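Local coordinates for AbiEi antitoxin C-terminal domain-containing protein (Mycobacterium tuberculosis, PDB 1ZEL) that is of unknown function but probably binds DNA through a winged-helix domain, and carries a domain of the AbiEi antitoxin family, at residues Val33-Leu38 against Gly71-Ile76; Phe102-Ala107 against Gly122-Trp127; Gly114-Gln119 against Trp200-Pro205. All blocks are in the same frame, centred on the assembly; numbering follows the deposited sequence.

Overall arrangement
The three contacts come from two parts of one elongated chain. Interaction 1 ties strand 33-34 to strand 72-75 in the winged-helix unit near the N-terminal end. It closes along the chain before the others open, and lies across the chain's centre from interaction 3, their centres about 35 Å apart. Interaction 2 joins strands 103-104 and 124-127 close to that centre. Interaction 3, centred about 15 Å from it, fixes the loop after helix 106-113 against helix 200-203. The segments of interactions 2 and 3 alternate along the chain and touch where Ala107 O meets Leu116 CD1. Both belong to the AbiEi-like part, while interaction 1 belongs to the part that probably binds DNA.

Interaction 1 (Val33-Leu38 against Gly71-Ile76); sequences VTKEDL and GTWAFI
Val33 faces Trp73, and Thr34 faces Thr72, in the small antiparallel sheet of a winged helix-turn-helix, where strand 33-34 leads into helix 35-44 and pairs with strand 72-75, probably the return strand of the wing. Val33 and Trp73 form a hydrogen-bonded pair: Val33 N gives to Trp73 O at 2.8 Å, and Trp73 N returns the bond to Val33 O. Both side chains lie on one face, where Leu25 of helix 19-28 packs on Val33 and Leu64 on Trp73. The beta-branched Val33 sends CG2 obliquely across to Phe75 CB at 3.9 Å, a compact apolar fill between strand and helix.

Trp73 reaches farther. With CG beside its own backbone N (chi1 -71°), the indole extends along the neighbouring strand toward the start of the helix and presents an edge, not a face, to the backbone there. Val33 O and Lys35 N both lie in its plane, CE3 meeting Val33 O at 3.5 Å. CZ3 also lies 3.6 Å from Lys35 CB, so the aliphatic root of Lys35 packs against the rim of the ring, while the extended chain carries NZ away to a salt bridge with Asp52.

On the other face Thr34 and Thr72 make the non-hydrogen-bonded pair, near Arg96 of helix 88-96. Thr72 OG1 is held by Val69 O. Gly71, at a positive phi where a beta carbon would press on the preceding carbonyl, offers its O to Lys35 N at 2.9 Å, the donor standing well above the carbonyl plane. Thr34 suits the strand-to-helix junction as N-cap. Its OG1 sits between backbone N and carbonyl carbon (chi1 68°) and there accepts Asp37 N at 3.1 Å.

Interaction 2 (Phe102-Ala107 against Gly122-Trp127); sequences FMLAGA and GRIPIW
In the mixed three-stranded sheet at the middle of the chain, the short outer strand 103-104 pairs antiparallel with the central strand 124-127 through Met103 with Trp127 and Leu104 with Ile126. The first is a hydrogen-bonded pair: Met103 N reaches Trp127 O at 3.0 Å, and Trp127 N reaches Met103 O at 2.7 Å. A third bond, Ala105 N to Pro125 O at 2.8 Å, carries the ladder past the non-hydrogen-bonded Leu104 and Ile126. Proline fits there as an acceptor that needs no N-H. Leu104 also bonds through its backbone to Pro179 and Leu181.

Met103 and Trp127 run side by side on one face, pointing the same way. The methionine chain stays straight to the sulfur and bends only at its last torsion, placing SD 5.1 Å from the centroid of the six-membered ring in an oblique Met-aromatic contact. CG approaches the ring edge at CE3. The flexible thioether thus follows an indole whose NE1 is fixed by Ile147 O and whose ring also meets Trp149.

The remaining side chains are apolar. Leu104 CD2 meets Ile124 CG2 at 3.5 Å, tighter than usual van der Waals contact. Ile126 places CG1 between its backbone N and carbonyl carbon (chi1 62°), which brings CD1 to Phe102 CB at 3.8 Å. Helix 88-96 closes over Phe102, Leu104 and Ile124 with Leu90.

Ala105 CB packs against Trp127 N and CB, and Pro125 CG lies 3.3 Å from Ala105 O. Gly106 suits its place because positive phi favours glycine and a beta carbon would come tight against Pro125 CB; its N-H goes to Gln189 OE1. The whole is an antiparallel pairing in a mixed beta sheet whose outer strand runs on into a helix.

Interaction 3 (Gly114-Gln119 against Trp200-Pro205); sequences GYLDRQ and WADLVP. With FMT (formic acid), chain F.
Asp202 on helix 200-203 binds the backbone of the loop at Arg118, just after helix 106-113 has ended in a Schellman motif at Gly114. The contact joins a helix-terminating loop to a short helix distant in sequence. Its packed part is apolar. Tyr115 CB rests on Leu203 CD1 at 3.7 Å, and Leu116, with CG beside its own backbone N (chi1 -63°), turns CD2 to Leu203 CB at 3.8 Å. Branched leucines fill this layer, which Ala110 and Ile190 extend. Tyr115 suits the border: its ring is buried against Pro183 and Leu186, while OH reaches Asp213, a residue of the sodium site with Arg167 and Asp209.

The contact becomes polar and hydrated on the side where Asp117 and Arg118 are exposed. The side chain of Asp202 crosses that of Leu116 at about a right angle; it has two conformers, so its bonds may not always be made. In one, OD1 receives Arg118 N at 2.9 Å on its syn lone pair, and a water that donates to it at 2.7 Å also donates to Arg118 O. OD2 lies 3.6 Å from Arg118 CG, but the bent arginine chain leads its guanidinium away, back to Asp117 O. The carboxylates of Asp117 and Asp202 stand nearly perpendicular, OD2 to OD2 4.1 Å, a pairing of like charges that His206, bound to Asp117 OD1, may ease.

Away from helix 200-203, Gln119 extends toward a bound formic acid, probably a crystallisation component, also held by Tyr87 and Ser108. Gln119 NE2 lies 3.2 Å from its O1.

Interaction 1 (Val33-Leu38 against Gly71-Ile76)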
loop_
_atom_site.group_PDB
_atom_site.type_symbol
_atom_site.label_atom_id
_atom_site.label_comp_id
_atom_site.label_asym_id
_atom_site.label_seq_id
_atom_site.Cartn_x
_atom_site.Cartn_y
_atom_site.Cartn_z
ATOM N N VAL A 33 -18.320 -8.650 -4.173
ATOM C CA VAL A 33 -19.774 -8.734 -4.217
ATOM C C VAL A 33 -20.365 -7.857 -3.123
ATOM O O VAL A 33 -20.144 -8.128 -1.950
ATOM C CB VAL A 33 -20.250 -10.212 -3.966
ATOM C CG1 VAL A 33 -21.769 -10.299 -4.013
ATOM C CG2 VAL A 33 -19.659 -11.153 -5.028
ATOM N N THR A 34 -21.143 -6.843 -3.487
ATOM C CA THR A 34 -21.836 -6.041 -2.483
ATOM C C THR A 34 -23.157 -6.706 -2.112
ATOM O O THR A 34 -23.686 -7.526 -2.873
ATOM C CB THR A 34 -22.087 -4.590 -2.956
ATOM O OG1 THR A 34 -23.034 -4.589 -4.023
ATOM C CG2 THR A 34 -20.805 -3.966 -3.469
ATOM N N LYS A 35 -23.711 -6.337 -0.960
ATOM C CA LYS A 35 -25.008 -6.843 -0.564
ATOM C C LYS A 35 -26.093 -6.510 -1.602
ATOM O O LYS A 35 -26.983 -7.326 -1.859
ATOM C CB LYS A 35 -25.419 -6.308 0.813
ATOM C CG LYS A 35 -26.753 -6.896 1.247
ATOM C CD LYS A 35 -27.055 -6.610 2.680
ATOM C CE LYS A 35 -28.430 -7.114 3.032
ATOM N NZ LYS A 35 -28.704 -6.684 4.421
ATOM N N GLU A 36 -25.975 -5.329 -2.222
ATOM C CA GLU A 36 -26.933 -4.868 -3.215
ATOM C C GLU A 36 -26.845 -5.695 -4.482
ATOM O O GLU A 36 -27.864 -5.963 -5.120
ATOM C CB GLU A 36 -26.676 -3.401 -3.556
ATOM C CG GLU A 36 -26.924 -2.407 -2.402
ATOM C CD GLU A 36 -25.708 -2.195 -1.469
ATOM O OE1 GLU A 36 -24.743 -2.984 -1.495
ATOM O OE2 GLU A 36 -25.724 -1.221 -0.695
ATOM N N ASP A 37 -25.622 -6.063 -4.868
ATOM C CA ASP A 37 -25.380 -6.900 -6.034
ATOM C C ASP A 37 -25.983 -8.284 -5.793
ATOM O O ASP A 37 -26.661 -8.851 -6.657
ATOM C CB ASP A 37 -23.855 -6.988 -6.297
ATOM C CG ASP A 37 -23.481 -7.869 -7.508
ATOM O OD1 ASP A 37 -24.344 -8.132 -8.373
ATOM O OD2 ASP A 37 -22.298 -8.298 -7.605
ATOM N N LEU A 38 -25.736 -8.852 -4.631
ATOM C CA LEU A 38 -26.331 -10.150 -4.323
ATOM C C LEU A 38 -27.856 -10.082 -4.269
ATOM O O LEU A 38 -28.524 -10.977 -4.789
ATOM C CB LEU A 38 -25.770 -10.733 -3.016
ATOM C CG LEU A 38 -26.103 -12.226 -3.032
ATOM C CD1 LEU A 38 -24.955 -13.037 -3.645
ATOM C CD2 LEU A 38 -26.481 -12.699 -1.683
ATOM N N GLY A 71 -21.008 -5.005 4.240
ATOM C CA GLY A 71 -21.835 -5.106 3.046
ATOM C C GLY A 71 -21.065 -5.569 1.825
ATOM O O GLY A 71 -21.505 -5.342 0.698
ATOM N N THR A 72 -19.911 -6.207 2.051
ATOM C CA THR A 72 -19.072 -6.741 0.975
ATOM C C THR A 72 -18.634 -8.181 1.272
ATOM O O THR A 72 -18.428 -8.561 2.443
ATOM C CB THR A 72 -17.810 -5.884 0.740
ATOM O OG1 THR A 72 -16.973 -5.934 1.897
ATOM C CG2 THR A 72 -18.188 -4.441 0.462
ATOM N N TRP A 73 -18.484 -8.963 0.194
ATOM C CA TRP A 73 -18.086 -10.354 0.262
ATOM C C TRP A 73 -17.202 -10.630 -0.922
ATOM O O TRP A 73 -17.287 -9.942 -1.936
ATOM C CB TRP A 73 -19.313 -11.284 0.184
ATOM C CG TRP A 73 -20.121 -11.232 1.404
ATOM C CD1 TRP A 73 -20.036 -12.067 2.486
ATOM C CD2 TRP A 73 -21.116 -10.273 1.705
ATOM N NE1 TRP A 73 -20.933 -11.672 3.455
ATOM C CE2 TRP A 73 -21.601 -10.564 3.005
ATOM C CE3 TRP A 73 -21.651 -9.186 1.005
ATOM C CZ2 TRP A 73 -22.624 -9.816 3.614
ATOM C CZ3 TRP A 73 -22.653 -8.428 1.623
ATOM C CH2 TRP A 73 -23.121 -8.745 2.917
ATOM N N ALA A 74 -16.364 -11.650 -0.796
ATOM C CA ALA A 74 -15.653 -12.210 -1.926
ATOM C C ALA A 74 -16.358 -13.486 -2.392
ATOM O O ALA A 74 -16.731 -14.342 -1.576
ATOM C CB ALA A 74 -14.177 -12.527 -1.541
ATOM N N PHE A 75 -16.545 -13.600 -3.704
ATOM C CA PHE A 75 -17.047 -14.828 -4.318
ATOM C C PHE A 75 -15.849 -15.727 -4.611
ATOM O O PHE A 75 -14.902 -15.300 -5.240
ATOM C CB PHE A 75 -17.796 -14.491 -5.617
ATOM C CG PHE A 75 -18.285 -15.699 -6.388
ATOM C CD1 PHE A 75 -19.230 -16.566 -5.833
ATOM C CD2 PHE A 75 -17.773 -15.984 -7.652
ATOM C CE1 PHE A 75 -19.671 -17.672 -6.529
ATOM C CE2 PHE A 75 -18.218 -17.076 -8.369
ATOM C CZ PHE A 75 -19.189 -17.928 -7.798
ATOM N N ILE A 76 -15.896 -16.969 -4.139
ATOM C CA ILE A 76 -14.851 -17.916 -4.450
ATOM C C ILE A 76 -15.396 -18.721 -5.637
ATOM O O ILE A 76 -16.416 -19.396 -5.509
ATOM C CB ILE A 76 -14.524 -18.851 -3.249
ATOM C CG1 ILE A 76 -14.532 -18.095 -1.898
ATOM C CG2 ILE A 76 -13.209 -19.641 -3.498
ATOM C CD1 ILE A 76 -13.550 -16.896 -1.795
#

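Interaction 2 (Phe102-Ala107 against Gly122-Trp127)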
loop_
_atom_site.group_PDB
_atom_site.type_symbol
_atom_site.label_atom_id
_atom_site.label_comp_id
_atom_site.label_asym_id
_atom_site.label_seq_id
_atom_site.Cartn_x
_atom_site.Cartn_y
_atom_site.Cartn_z
ATOM N N PHE A 102 -7.385 6.336 -0.597
ATOM C CA PHE A 102 -6.137 5.800 -0.067
ATOM C C PHE A 102 -5.184 5.587 -1.210
ATOM O O PHE A 102 -5.596 5.498 -2.382
ATOM C CB PHE A 102 -6.337 4.446 0.678
ATOM C CG PHE A 102 -6.920 3.344 -0.196
ATOM C CD1 PHE A 102 -6.095 2.585 -1.025
ATOM C CD2 PHE A 102 -8.284 3.062 -0.176
ATOM C CE1 PHE A 102 -6.624 1.599 -1.856
ATOM C CE2 PHE A 102 -8.822 2.036 -0.991
ATOM C CZ PHE A 102 -7.977 1.323 -1.833
ATOM N N MET A 103 -3.907 5.481 -0.863
ATOM C CA MET A 103 -2.909 4.989 -1.781
ATOM C C MET A 103 -2.059 3.946 -1.071
ATOM O O MET A 103 -1.731 4.125 0.095
ATOM C CB MET A 103 -2.030 6.150 -2.268
ATOM C CG MET A 103 -2.826 7.249 -2.932
ATOM S SD MET A 103 -1.875 8.649 -3.561
ATOM C CE MET A 103 -1.136 7.942 -5.013
ATOM N N LEU A 104 -1.705 2.860 -1.768
ATOM C CA LEU A 104 -0.722 1.924 -1.255
ATOM C C LEU A 104 0.549 2.699 -0.924
ATOM O O LEU A 104 0.963 3.582 -1.692
ATOM C CB LEU A 104 -0.436 0.820 -2.278
ATOM C CG LEU A 104 -1.557 -0.184 -2.536
ATOM C CD1 LEU A 104 -1.192 -1.161 -3.660
ATOM C CD2 LEU A 104 -1.936 -0.924 -1.260
ATOM N N ALA A 105 1.143 2.412 0.234
ATOM C CA ALA A 105 2.318 3.163 0.692
ATOM C C ALA A 105 3.422 2.233 1.151
ATOM O O ALA A 105 3.340 1.012 0.961
ATOM C CB ALA A 105 1.940 4.157 1.807
ATOM N N GLY A 106 4.459 2.814 1.748
ATOM C CA GLY A 106 5.502 2.048 2.434
ATOM C C GLY A 106 5.934 0.824 1.669
ATOM O O GLY A 106 6.208 0.924 0.477
ATOM N N ALA A 107 5.933 -0.333 2.344
ATOM C CA ALA A 107 6.399 -1.592 1.763
ATOM C C ALA A 107 5.630 -2.061 0.520
ATOM O O ALA A 107 6.225 -2.675 -0.375
ATOM C CB ALA A 107 6.403 -2.696 2.823
ATOM N N GLY A 122 1.756 -9.040 6.022
ATOM C CA GLY A 122 1.271 -8.301 7.177
ATOM C C GLY A 122 0.191 -7.335 6.767
ATOM O O GLY A 122 -0.366 -7.431 5.668
ATOM N N ARG A 123 -0.101 -6.386 7.641
ATOM C CA ARG A 123 -1.106 -5.393 7.315
ATOM C C ARG A 123 -0.649 -4.569 6.116
ATOM O O ARG A 123 0.550 -4.361 5.909
ATOM C CB ARG A 123 -1.417 -4.528 8.524
ATOM C CG ARG A 123 -1.963 -5.361 9.674
ATOM C CD ARG A 123 -2.469 -4.466 10.768
ATOM N NE ARG A 123 -1.454 -3.502 11.169
ATOM C CZ ARG A 123 -1.718 -2.365 11.803
ATOM N NH1 ARG A 123 -2.973 -2.047 12.105
ATOM N NH2 ARG A 123 -0.727 -1.542 12.130
ATOM N N ILE A 124 -1.614 -4.163 5.303
ATOM C CA ILE A 124 -1.320 -3.401 4.075
ATOM C C ILE A 124 -1.061 -1.953 4.424
ATOM O O ILE A 124 -1.952 -1.264 4.937
ATOM C CB ILE A 124 -2.484 -3.478 3.051
ATOM C CG1 ILE A 124 -2.837 -4.947 2.748
ATOM C CG2 ILE A 124 -2.100 -2.670 1.764
ATOM C CD1 ILE A 124 -4.364 -5.239 2.665
ATOM N N PRO A 125 0.155 -1.462 4.145
ATOM C CA PRO A 125 0.468 -0.060 4.387
ATOM C C PRO A 125 -0.175 0.862 3.348
ATOM O O PRO A 125 0.025 0.693 2.128
ATOM C CB PRO A 125 1.995 -0.024 4.283
ATOM C CG PRO A 125 2.297 -1.106 3.290
ATOM C CD PRO A 125 1.303 -2.195 3.570
ATOM N N ILE A 126 -0.962 1.815 3.831
ATOM C CA ILE A 126 -1.558 2.830 2.965
ATOM C C ILE A 126 -1.309 4.227 3.483
ATOM O O ILE A 126 -0.996 4.418 4.651
ATOM C CB ILE A 126 -3.106 2.641 2.794
ATOM C CG1 ILE A 126 -3.827 2.769 4.148
ATOM C CG2 ILE A 126 -3.435 1.302 2.129
ATOM C CD1 ILE A 126 -5.353 2.801 4.000
ATOM N N TRP A 127 -1.467 5.204 2.606
ATOM C CA TRP A 127 -1.489 6.602 2.995
ATOM C C TRP A 127 -2.927 7.045 2.848
ATOM O O TRP A 127 -3.597 6.637 1.891
ATOM C CB TRP A 127 -0.574 7.441 2.066
ATOM C CG TRP A 127 -0.813 8.947 2.275
ATOM C CD1 TRP A 127 -0.334 9.723 3.296
ATOM C CD2 TRP A 127 -1.678 9.792 1.501
ATOM N NE1 TRP A 127 -0.824 11.022 3.179
ATOM C CE2 TRP A 127 -1.653 11.080 2.089
ATOM C CE3 TRP A 127 -2.466 9.586 0.360
ATOM C CZ2 TRP A 127 -2.379 12.156 1.565
ATOM C CZ3 TRP A 127 -3.187 10.647 -0.152
ATOM C CH2 TRP A 127 -3.140 11.920 0.446
#

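Interaction 3 (Gly114-Gln119 against Trp200-Pro205)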
loop_
_atom_site.group_PDB
_atom_site.type_symbol
_atom_site.label_atom_id
_atom_site.label_comp_id
_atom_site.label_asym_id
_atom_site.label_seq_id
_atom_site.Cartn_x
_atom_site.Cartn_y
_atom_site.Cartn_z
ATOM N N GLY A 114 9.608 -2.058 -7.184
ATOM C CA GLY A 114 10.739 -2.971 -7.437
ATOM C C GLY A 114 11.929 -2.839 -6.512
ATOM O O GLY A 114 13.002 -3.380 -6.804
ATOM N N TYR A 115 11.726 -2.200 -5.356
ATOM C CA TYR A 115 12.841 -1.929 -4.443
ATOM C C TYR A 115 13.001 -2.954 -3.321
ATOM O O TYR A 115 13.829 -2.754 -2.428
ATOM C CB TYR A 115 12.747 -0.497 -3.880
ATOM C CG TYR A 115 12.518 0.556 -4.945
ATOM C CD1 TYR A 115 11.504 1.510 -4.822
ATOM C CD2 TYR A 115 13.269 0.561 -6.094
ATOM C CE1 TYR A 115 11.291 2.447 -5.816
ATOM C CE2 TYR A 115 13.051 1.505 -7.102
ATOM C CZ TYR A 115 12.068 2.432 -6.953
ATOM O OH TYR A 115 11.836 3.352 -7.940
ATOM N N LEU A 116 12.252 -4.055 -3.361
ATOM C CA LEU A 116 12.322 -5.028 -2.277
ATOM C C LEU A 116 12.625 -6.415 -2.783
ATOM O O LEU A 116 12.045 -6.873 -3.773
ATOM C CB LEU A 116 11.022 -5.056 -1.438
ATOM C CG LEU A 116 10.565 -3.826 -0.652
ATOM C CD1 LEU A 116 9.272 -4.095 0.068
ATOM C CD2 LEU A 116 11.611 -3.384 0.364
ATOM N N ASP A 117 13.524 -7.090 -2.078
ATOM C CA ASP A 117 13.872 -8.482 -2.357
ATOM C C ASP A 117 12.694 -9.441 -2.202
ATOM O O ASP A 117 12.538 -10.374 -2.986
ATOM C CB ASP A 117 15.007 -8.897 -1.424
ATOM C CG ASP A 117 16.299 -8.140 -1.715
ATOM O OD1 ASP A 117 16.588 -7.943 -2.922
ATOM O OD2 ASP A 117 17.011 -7.752 -0.751
ATOM N N ARG A 118 11.861 -9.201 -1.193
ATOM C CA ARG A 118 10.826 -10.153 -0.798
ATOM C C ARG A 118 9.485 -9.474 -0.772
ATOM O O ARG A 118 9.377 -8.333 -0.327
ATOM C CB ARG A 118 11.096 -10.714 0.610
ATOM C CG ARG A 118 12.460 -11.387 0.846
ATOM C CD ARG A 118 12.835 -12.352 -0.267
ATOM N NE ARG A 118 11.950 -13.510 -0.352
ATOM C CZ ARG A 118 11.606 -14.095 -1.493
ATOM N NH1 ARG A 118 12.063 -13.614 -2.636
ATOM N NH2 ARG A 118 10.808 -15.156 -1.496
ATOM N N GLN A 119 8.455 -10.183 -1.223
ATOM C CA GLN A 119 7.109 -9.677 -1.082
ATOM C C GLN A 119 6.822 -9.453 0.387
ATOM O O GLN A 119 7.027 -10.351 1.205
ATOM C CB GLN A 119 6.063 -10.622 -1.663
ATOM C CG GLN A 119 4.651 -10.046 -1.553
ATOM C CD GLN A 119 3.590 -10.957 -2.127
ATOM O OE1 GLN A 119 3.895 -12.005 -2.683
ATOM N NE2 GLN A 119 2.323 -10.543 -2.008
ATOM N N TRP A 200 13.122 -2.402 6.281
ATOM C CA TRP A 200 14.322 -1.614 5.968
ATOM C C TRP A 200 15.476 -2.449 5.422
ATOM O O TRP A 200 16.117 -2.053 4.451
ATOM C CB TRP A 200 14.779 -0.807 7.190
ATOM C CG TRP A 200 14.001 0.455 7.350
ATOM C CD1 TRP A 200 12.923 0.646 8.149
ATOM C CD2 TRP A 200 14.208 1.678 6.642
ATOM N NE1 TRP A 200 12.459 1.929 8.016
ATOM C CE2 TRP A 200 13.236 2.589 7.100
ATOM C CE3 TRP A 200 15.141 2.103 5.699
ATOM C CZ2 TRP A 200 13.151 3.908 6.623
ATOM C CZ3 TRP A 200 15.060 3.409 5.223
ATOM C CH2 TRP A 200 14.076 4.299 5.700
ATOM N N ALA A 201 15.734 -3.599 6.025
ATOM C CA ALA A 201 16.850 -4.452 5.569
ATOM C C ALA A 201 16.622 -4.929 4.143
ATOM O O ALA A 201 17.566 -5.126 3.393
ATOM C CB ALA A 201 17.082 -5.644 6.518
ATOM N N ASP A 202 15.358 -5.100 3.771
ATOM C CA ASP A 202 14.966 -5.509 2.426
ATOM C C ASP A 202 15.115 -4.340 1.431
ATOM O O ASP A 202 15.341 -4.543 0.235
ATOM C CB ASP A 202 13.507 -5.969 2.481
ATOM C CG ASP A 202 13.228 -7.171 1.612
ATOM O OD1 ASP A 202 12.321 -7.071 0.782
ATOM O OD2 ASP A 202 13.880 -8.224 1.778
ATOM N N LEU A 203 14.964 -3.119 1.929
ATOM C CA LEU A 203 15.016 -1.942 1.059
ATOM C C LEU A 203 16.450 -1.446 0.847
ATOM O O LEU A 203 16.830 -1.111 -0.270
ATOM C CB LEU A 203 14.169 -0.805 1.639
ATOM C CG LEU A 203 14.274 0.559 0.929
ATOM C CD1 LEU A 203 13.612 0.503 -0.459
ATOM C CD2 LEU A 203 13.646 1.623 1.772
ATOM N N VAL A 204 17.232 -1.396 1.925
ATOM C CA VAL A 204 18.489 -0.632 1.908
ATOM C C VAL A 204 19.500 -1.057 0.841
ATOM O O VAL A 204 20.261 -0.209 0.392
ATOM C CB VAL A 204 19.166 -0.454 3.300
ATOM C CG1 VAL A 204 18.328 0.471 4.176
ATOM C CG2 VAL A 204 19.413 -1.803 4.008
ATOM N N PRO A 205 19.525 -2.347 0.433
ATOM C CA PRO A 205 20.433 -2.703 -0.673
ATOM C C PRO A 205 20.048 -2.076 -2.008
ATOM O O PRO A 205 20.871 -2.041 -2.925
ATOM C CB PRO A 205 20.274 -4.226 -0.771
ATOM C CG PRO A 205 19.830 -4.629 0.603
ATOM C CD PRO A 205 18.835 -3.553 0.934
HETATM C C FMT F . 1.701 -6.640 -0.760
HETATM O O1 FMT F . 1.715 -7.448 -1.698
HETATM O O2 FMT F . 1.893 -5.421 -0.894
HETATM O O HOH W 1 10.040 -7.056 2.148
#